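Local coordinates for PAC2 family protein (PDB 2WAM), which is of unknown function, belongs to the PAC2 family, and represents a duplicated gene family in actinobacteria, at residues G47-E52 with R164-R169; A71-S76 with A81-A86; R158-V163 with S220-Y225. One frame throughout, in Å; residues are numbered along the deposited sequence.

Interaction 1 (G47-E52 with R164-R169); sequences GMYELE and RLLAER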
# COMPACT_ATOMS: atom_id res chain seq x y z
N GLY A 47 -2.24 -7.48 5.09
CA GLY A 47 -3.37 -7.12 5.91
C GLY A 47 -4.42 -8.21 6.03
O GLY A 47 -5.52 -7.94 6.54
N MET A 48 -4.12 -9.42 5.56
CA MET A 48 -5.09 -10.50 5.67
C MET A 48 -4.54 -11.83 6.18
O MET A 48 -5.12 -12.44 7.08
CB MET A 48 -5.84 -10.70 4.35
CG MET A 48 -7.09 -11.54 4.53
SD MET A 48 -8.30 -10.78 5.66
CE MET A 48 -8.83 -12.27 6.43
N TYR A 49 -3.43 -12.30 5.60
CA TYR A 49 -2.81 -13.53 6.06
C TYR A 49 -1.38 -13.70 5.57
O TYR A 49 -1.04 -13.25 4.48
CB TYR A 49 -3.63 -14.76 5.65
CG TYR A 49 -3.68 -15.03 4.16
CD1 TYR A 49 -2.65 -15.74 3.52
CD2 TYR A 49 -4.75 -14.62 3.39
CE1 TYR A 49 -2.70 -16.01 2.15
CE2 TYR A 49 -4.80 -14.87 2.03
CZ TYR A 49 -3.78 -15.57 1.41
OH TYR A 49 -3.85 -15.81 0.06
N GLU A 50 -0.56 -14.34 6.40
CA GLU A 50 0.74 -14.84 6.00
C GLU A 50 0.66 -16.34 5.74
O GLU A 50 0.07 -17.10 6.52
CB GLU A 50 1.75 -14.63 7.12
CG GLU A 50 2.17 -13.20 7.34
CD GLU A 50 3.55 -13.11 7.99
OE1 GLU A 50 4.16 -14.18 8.27
OE2 GLU A 50 4.02 -11.98 8.22
N LEU A 51 1.25 -16.77 4.63
CA LEU A 51 1.44 -18.19 4.38
C LEU A 51 2.63 -18.75 5.13
O LEU A 51 3.66 -18.11 5.25
CB LEU A 51 1.66 -18.43 2.89
CG LEU A 51 0.37 -18.35 2.09
CD1 LEU A 51 0.66 -18.52 0.62
CD2 LEU A 51 -0.61 -19.40 2.61
N GLU A 52 2.48 -19.96 5.65
CA GLU A 52 3.62 -20.75 6.10
C GLU A 52 4.08 -21.61 4.91
O GLU A 52 3.71 -22.77 4.80
CB GLU A 52 3.20 -21.65 7.25
CG GLU A 52 4.33 -22.39 7.91
CD GLU A 52 5.06 -21.54 8.92
OE1 GLU A 52 4.96 -20.29 8.82
OE2 GLU A 52 5.71 -22.12 9.81
N ARG A 164 -11.91 -18.46 0.57
CA ARG A 164 -12.37 -19.10 -0.65
C ARG A 164 -11.22 -19.26 -1.68
O ARG A 164 -11.13 -20.28 -2.37
CB ARG A 164 -13.54 -18.33 -1.26
CG ARG A 164 -13.95 -18.83 -2.64
CD ARG A 164 -15.24 -18.22 -3.09
NE ARG A 164 -15.08 -16.82 -3.42
CZ ARG A 164 -14.65 -16.38 -4.59
NH1 ARG A 164 -14.34 -17.26 -5.53
NH2 ARG A 164 -14.53 -15.08 -4.81
N LEU A 165 -10.36 -18.25 -1.77
CA LEU A 165 -9.23 -18.31 -2.69
C LEU A 165 -8.15 -19.30 -2.24
O LEU A 165 -7.50 -19.94 -3.07
CB LEU A 165 -8.65 -16.92 -2.94
CG LEU A 165 -7.44 -16.83 -3.88
CD1 LEU A 165 -7.37 -15.45 -4.51
CD2 LEU A 165 -6.11 -17.19 -3.19
N LEU A 166 -7.96 -19.43 -0.93
CA LEU A 166 -7.03 -20.43 -0.40
C LEU A 166 -7.57 -21.84 -0.64
O LEU A 166 -6.85 -22.73 -1.10
CB LEU A 166 -6.78 -20.19 1.09
CG LEU A 166 -5.69 -19.15 1.37
CD1 LEU A 166 -5.50 -18.93 2.86
CD2 LEU A 166 -4.39 -19.59 0.75
N ALA A 167 -8.86 -22.04 -0.34
CA ALA A 167 -9.52 -23.32 -0.54
C ALA A 167 -9.44 -23.78 -2.00
O ALA A 167 -9.22 -24.95 -2.28
CB ALA A 167 -10.98 -23.25 -0.06
N GLU A 168 -9.61 -22.85 -2.94
CA GLU A 168 -9.46 -23.22 -4.34
C GLU A 168 -8.02 -23.59 -4.70
O GLU A 168 -7.77 -24.67 -5.23
CB GLU A 168 -10.01 -22.13 -5.25
CG GLU A 168 -11.53 -22.02 -5.21
CD GLU A 168 -12.06 -20.69 -5.75
OE1 GLU A 168 -11.26 -19.92 -6.34
OE2 GLU A 168 -13.27 -20.42 -5.59
N ARG A 169 -7.07 -22.70 -4.40
CA ARG A 169 -5.66 -23.00 -4.62
C ARG A 169 -5.26 -24.35 -4.04
O ARG A 169 -4.43 -25.06 -4.60
CB ARG A 169 -4.76 -21.92 -4.02
CG ARG A 169 -4.80 -20.59 -4.75
CD ARG A 169 -4.54 -20.78 -6.23
NE ARG A 169 -4.90 -19.58 -6.97
CZ ARG A 169 -6.11 -19.35 -7.47
NH1 ARG A 169 -7.07 -20.24 -7.30
NH2 ARG A 169 -6.36 -18.22 -8.13

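Interaction 2 (A71-S76 with A81-A86); sequences ALEGFS and AIRLAA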
# COMPACT_ATOMS: atom_id res chain seq x y z
N ALA A 71 -14.33 -23.56 12.06
CA ALA A 71 -14.81 -23.48 13.44
C ALA A 71 -14.45 -22.14 14.06
O ALA A 71 -13.33 -21.94 14.51
CB ALA A 71 -14.22 -24.62 14.26
N LEU A 72 -15.42 -21.23 14.10
CA LEU A 72 -15.18 -19.86 14.55
C LEU A 72 -16.00 -19.49 15.80
O LEU A 72 -17.19 -19.79 15.89
CB LEU A 72 -15.42 -18.87 13.40
CG LEU A 72 -14.65 -19.13 12.10
CD1 LEU A 72 -15.01 -18.13 11.02
CD2 LEU A 72 -13.14 -19.11 12.34
N GLU A 73 -15.35 -18.83 16.74
CA GLU A 73 -15.98 -18.47 18.01
C GLU A 73 -16.35 -17.00 18.03
O GLU A 73 -15.61 -16.17 17.51
CB GLU A 73 -15.03 -18.75 19.16
CG GLU A 73 -14.22 -20.00 19.01
CD GLU A 73 -13.07 -20.05 19.99
OE1 GLU A 73 -13.16 -19.39 21.04
OE2 GLU A 73 -12.08 -20.76 19.69
N GLY A 74 -17.48 -16.68 18.65
CA GLY A 74 -17.92 -15.30 18.75
C GLY A 74 -19.35 -15.08 18.26
O GLY A 74 -19.96 -14.06 18.55
N PHE A 75 -19.88 -16.05 17.51
CA PHE A 75 -21.24 -15.98 17.02
C PHE A 75 -22.21 -16.60 18.03
O PHE A 75 -22.92 -15.89 18.73
CB PHE A 75 -21.36 -16.69 15.67
CG PHE A 75 -22.77 -16.75 15.13
CD1 PHE A 75 -23.26 -17.92 14.59
CD2 PHE A 75 -23.60 -15.64 15.18
CE1 PHE A 75 -24.54 -17.98 14.09
CE2 PHE A 75 -24.88 -15.69 14.69
CZ PHE A 75 -25.36 -16.86 14.14
N SER A 76 -22.23 -17.92 18.08
CA SER A 76 -23.01 -18.64 19.06
C SER A 76 -22.16 -19.79 19.56
O SER A 76 -21.80 -20.67 18.78
CB SER A 76 -24.29 -19.18 18.44
OG SER A 76 -24.91 -20.14 19.29
N ALA A 81 -18.85 -25.44 22.48
CA ALA A 81 -18.62 -26.61 21.63
C ALA A 81 -17.67 -26.38 20.45
O ALA A 81 -16.94 -27.29 20.07
CB ALA A 81 -19.94 -27.20 21.16
N ILE A 82 -17.69 -25.17 19.88
CA ILE A 82 -16.81 -24.84 18.76
C ILE A 82 -15.35 -24.78 19.22
O ILE A 82 -14.46 -25.37 18.59
CB ILE A 82 -17.16 -23.49 18.13
CG1 ILE A 82 -18.66 -23.35 17.88
CG2 ILE A 82 -16.37 -23.29 16.83
CD1 ILE A 82 -19.06 -23.74 16.51
N ARG A 83 -15.09 -24.06 20.30
CA ARG A 83 -13.74 -23.95 20.80
C ARG A 83 -13.20 -25.35 21.10
O ARG A 83 -12.11 -25.72 20.68
CB ARG A 83 -13.69 -23.06 22.05
CG ARG A 83 -12.30 -22.96 22.66
CD ARG A 83 -12.24 -22.02 23.85
NE ARG A 83 -13.32 -22.24 24.83
CZ ARG A 83 -13.26 -23.10 25.86
NH1 ARG A 83 -12.19 -23.86 26.06
NH2 ARG A 83 -14.29 -23.19 26.69
N LEU A 84 -14.00 -26.14 21.83
CA LEU A 84 -13.58 -27.46 22.26
C LEU A 84 -13.25 -28.39 21.10
O LEU A 84 -12.27 -29.13 21.16
CB LEU A 84 -14.66 -28.08 23.15
CG LEU A 84 -14.84 -27.36 24.49
CD1 LEU A 84 -16.03 -27.94 25.26
CD2 LEU A 84 -13.56 -27.43 25.31
N ALA A 85 -14.08 -28.37 20.06
CA ALA A 85 -13.89 -29.26 18.93
C ALA A 85 -12.62 -28.90 18.16
O ALA A 85 -11.86 -29.77 17.77
CB ALA A 85 -15.11 -29.27 18.02
N ALA A 86 -12.40 -27.60 17.96
CA ALA A 86 -11.19 -27.16 17.27
C ALA A 86 -9.95 -27.49 18.08
O ALA A 86 -8.92 -27.91 17.54
CB ALA A 86 -11.27 -25.69 16.99

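Interaction 3 (R158-V163 with S220-Y225); sequences RFITAV and SNLLEY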
# COMPACT_ATOMS: atom_id res chain seq x y z
N ARG A 158 -13.74 -9.36 2.56
CA ARG A 158 -12.34 -9.54 2.24
C ARG A 158 -11.81 -10.85 2.83
O ARG A 158 -11.12 -11.63 2.17
CB ARG A 158 -11.54 -8.33 2.72
CG ARG A 158 -10.15 -8.26 2.17
CD ARG A 158 -9.62 -6.86 2.33
NE ARG A 158 -8.21 -6.88 2.70
CZ ARG A 158 -7.58 -5.86 3.28
NH1 ARG A 158 -8.24 -4.74 3.55
NH2 ARG A 158 -6.30 -5.97 3.58
N PHE A 159 -12.16 -11.10 4.09
CA PHE A 159 -11.79 -12.32 4.79
C PHE A 159 -12.30 -13.58 4.10
O PHE A 159 -11.52 -14.49 3.80
CB PHE A 159 -12.31 -12.26 6.24
CG PHE A 159 -12.19 -13.57 6.97
CD1 PHE A 159 -13.32 -14.25 7.40
CD2 PHE A 159 -10.94 -14.13 7.21
CE1 PHE A 159 -13.22 -15.44 8.07
CE2 PHE A 159 -10.83 -15.33 7.87
CZ PHE A 159 -11.97 -15.99 8.31
N ILE A 160 -13.60 -13.62 3.83
CA ILE A 160 -14.21 -14.76 3.15
C ILE A 160 -13.59 -15.03 1.77
O ILE A 160 -13.29 -16.18 1.42
CB ILE A 160 -15.72 -14.56 3.01
CG1 ILE A 160 -16.40 -14.71 4.38
CG2 ILE A 160 -16.29 -15.57 2.03
CD1 ILE A 160 -17.74 -14.01 4.46
N THR A 161 -13.37 -13.98 0.99
CA THR A 161 -12.72 -14.14 -0.30
C THR A 161 -11.35 -14.80 -0.16
O THR A 161 -11.02 -15.74 -0.89
CB THR A 161 -12.58 -12.80 -1.03
OG1 THR A 161 -13.88 -12.33 -1.39
CG2 THR A 161 -11.72 -12.96 -2.27
N ALA A 162 -10.54 -14.30 0.78
CA ALA A 162 -9.24 -14.90 1.05
C ALA A 162 -9.33 -16.40 1.38
O ALA A 162 -8.53 -17.18 0.89
CB ALA A 162 -8.51 -14.13 2.15
N VAL A 163 -10.30 -16.80 2.21
CA VAL A 163 -10.50 -18.22 2.53
C VAL A 163 -10.93 -19.00 1.29
O VAL A 163 -10.39 -20.06 0.98
CB VAL A 163 -11.53 -18.43 3.67
CG1 VAL A 163 -11.85 -19.90 3.84
CG2 VAL A 163 -11.02 -17.87 4.99
N SER A 220 -18.99 -17.64 9.54
CA SER A 220 -19.06 -19.04 9.11
C SER A 220 -20.22 -19.28 8.16
O SER A 220 -20.05 -19.89 7.11
CB SER A 220 -19.16 -20.00 10.30
OG SER A 220 -17.89 -20.49 10.69
N ASN A 221 -21.40 -18.78 8.51
CA ASN A 221 -22.55 -18.96 7.63
C ASN A 221 -22.37 -18.24 6.31
O ASN A 221 -22.67 -18.79 5.25
CB ASN A 221 -23.83 -18.49 8.31
CG ASN A 221 -24.33 -19.45 9.36
OD1 ASN A 221 -23.95 -20.63 9.38
ND2 ASN A 221 -25.19 -18.95 10.25
N LEU A 222 -21.90 -17.00 6.37
CA LEU A 222 -21.70 -16.23 5.16
C LEU A 222 -20.62 -16.89 4.30
O LEU A 222 -20.71 -16.87 3.07
CB LEU A 222 -21.36 -14.77 5.47
CG LEU A 222 -21.47 -13.80 4.29
CD1 LEU A 222 -22.87 -13.80 3.70
CD2 LEU A 222 -21.07 -12.40 4.71
N LEU A 223 -19.62 -17.50 4.93
CA LEU A 223 -18.58 -18.20 4.19
C LEU A 223 -19.19 -19.36 3.43
O LEU A 223 -18.94 -19.54 2.24
CB LEU A 223 -17.50 -18.73 5.13
CG LEU A 223 -16.48 -19.69 4.50
CD1 LEU A 223 -15.64 -19.00 3.43
CD2 LEU A 223 -15.60 -20.28 5.59
N GLU A 224 -20.00 -20.14 4.13
CA GLU A 224 -20.73 -21.25 3.53
C GLU A 224 -21.59 -20.77 2.35
O GLU A 224 -21.52 -21.32 1.24
CB GLU A 224 -21.55 -21.95 4.60
CG GLU A 224 -22.61 -22.88 4.10
CD GLU A 224 -23.16 -23.75 5.22
OE1 GLU A 224 -22.35 -24.20 6.07
OE2 GLU A 224 -24.38 -23.98 5.25
N TYR A 225 -22.39 -19.73 2.57
CA TYR A 225 -23.19 -19.15 1.49
C TYR A 225 -22.36 -18.65 0.30
O TYR A 225 -22.67 -18.96 -0.85
CB TYR A 225 -24.06 -18.01 2.02
CG TYR A 225 -24.95 -17.42 0.96
CD1 TYR A 225 -25.88 -18.20 0.28
CD2 TYR A 225 -24.86 -16.07 0.62
CE1 TYR A 225 -26.70 -17.66 -0.70
CE2 TYR A 225 -25.67 -15.52 -0.35
CZ TYR A 225 -26.59 -16.32 -1.01
OH TYR A 225 -27.40 -15.77 -1.97

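Interaction 1 (G47-E52 with R164-R169)
Y49 and L51 of strand 49-51 face L165 and L166 of helix 156-169. The short strand and the helix segment run in nearly the same direction, with 19° between their axes. The axes come no closer than 12.5 Å, and the nearest pair of CA atoms, L51 and L166, is 10.0 Å apart. Side chains therefore make the whole contact, and no hydrogen bond crosses it. The arrangement is a helix laid over the outer part of an alpha/beta sheet. Strand 49-51 pairs antiparallel with strands 44-45 and 94-101. M48 and Y49 both lie opposite Q45 in a classic beta bulge.

The Y49 ring and the L166 side chain pass each other in opposite directions. L166 CD1 sits over one face of the ring, 4.0 Å from its centroid and 10° off the normal. This is a CH-pi contact almost over the ring centre. CG of Y49 stands between the backbone N and the carbonyl carbon (chi1 67°), which sends the ring across to the helix. L51 CG lies in the ring plane at the edge. The other L166 methyl, CD2, reaches the phenol end, 3.9 Å from Y49 OH. L165 CD2 also approaches Y49 OH, at 4.2 Å.

A99 of strand 94-101 touches Y49, L51 and L166 and extends this apolar cluster. P43 of the second subunit also packs on Y49. On the helix, R164 and E168 form a salt bridge with a weak hydrogen bond, and E168 OE2 also bonds to H232. R169 makes a salt bridge with E42 of the second subunit. L51 adds a smaller touch: its CD2 meets L166 CD2 methyl to methyl at 4.2 Å.

Interaction 2 (A71-S76 with A81-A86)
A71 of strand 67-73 packs against I82 and A86 of helix 81-92. The strand and helix axes approach to 7.6 Å at an angle of 134°, so the helix runs back obliquely over the strand. The CA atoms of A71 and I82 are 5.8 Å apart. The alanines A71 and A86 leave room for I82 and let the backbones come this close.

The tight part centres on I82. Its CG2 is anti to the backbone N and points at the strand. There it lies 3.6 Å from A71 CB and 3.5 Å from the backbone N of L72. This methyl thus rests on the peptide as well as on a side chain. One helical turn later, A86 CB meets A71 CB at 4.2 Å. L178 of the neighbouring strand 174-183 also touches both A71 and I82, and T180 of the same strand touches I82. The L72 side chain leaves on the other face of the strand.

The looser part lies at the partly exposed pair E73 and R83. The two side chains pass at a slant, and their carboxylate and guanidinium planes are 62° apart. E73 reaches the aliphatic part of the arginine, with OE2 3.7 Å from R83 CB. The charged ends do not meet: E73 OE1 is 4.7 Å from R83 NE. R83 bends at chi3 and directs NH2 to a salt bridge with D249. Opposite charge may still favour the approach of E73, but no bond forms.

S76 OG bonds to the backbone O of T180, and G74 O accepts a hydrogen bond from R110 of the third subunit. The strand, the turn at G74 and the returning helix make the beta-alpha unit typical of alpha/beta folds, with the strand between parallel neighbours 143-148 and 174-183.

Interaction 3 (R158-V163 with S220-Y225)
I160 of helix 156-169 fits against L222 and L223 of helix 219-229. The two helix segments cross at -53°, with axes 10.0 Å apart. The CA atoms of I160 and L223 come within 5.7 Å, and the contact is entirely apolar.

I160 can be followed outward. CB already points toward the other helix, and the chain forks there. CG2 branches off on the side remote from the backbone N and meets L223 CD1 at 3.8 Å. CG1 takes the other branch and passes L223 CA at 4.1 Å. The chain runs on nearly extended (chi2 157°) to CD1. This tip reaches L222, 3.7 Å from CD2, and also touches CG and CB of that residue. I160 runs alongside L223 in the opposite sense and lies roughly perpendicular to L222.

V163 stands one turn further on and crosses L223 at about a right angle. Its CG1 is 3.9 Å from L223 CD1, so that one leucine methyl is shared by I160 and V163.

L223 also touches H70 of strand 67-73, while S126 of the third subunit packs on L222. The contact joins two neighbouring helices on one face of the sheet. The angle alone is consistent with the common class of ridges-into-grooves packing near -50°.

In the fold
All three contacts are mainly apolar, and none has a hydrogen bond across its segments. The touching residues of interactions 1 and 3 are all buried. Interaction 2 is the most central, yet has a partly exposed, polar rim at E73 and R83. Interactions 1 and 3 share helix 156-169: different sides of it meet strand 49-51 and helix 219-229. They touch where A162 packs on Y49. Interactions 2 and 3 lie on opposite faces of strand 67-73, and L72 meets S220 between them. An aromatic face is used only in interaction 1. The second subunit borders interaction 1 and reaches T161 in interaction 3; the third borders interactions 2 and 3.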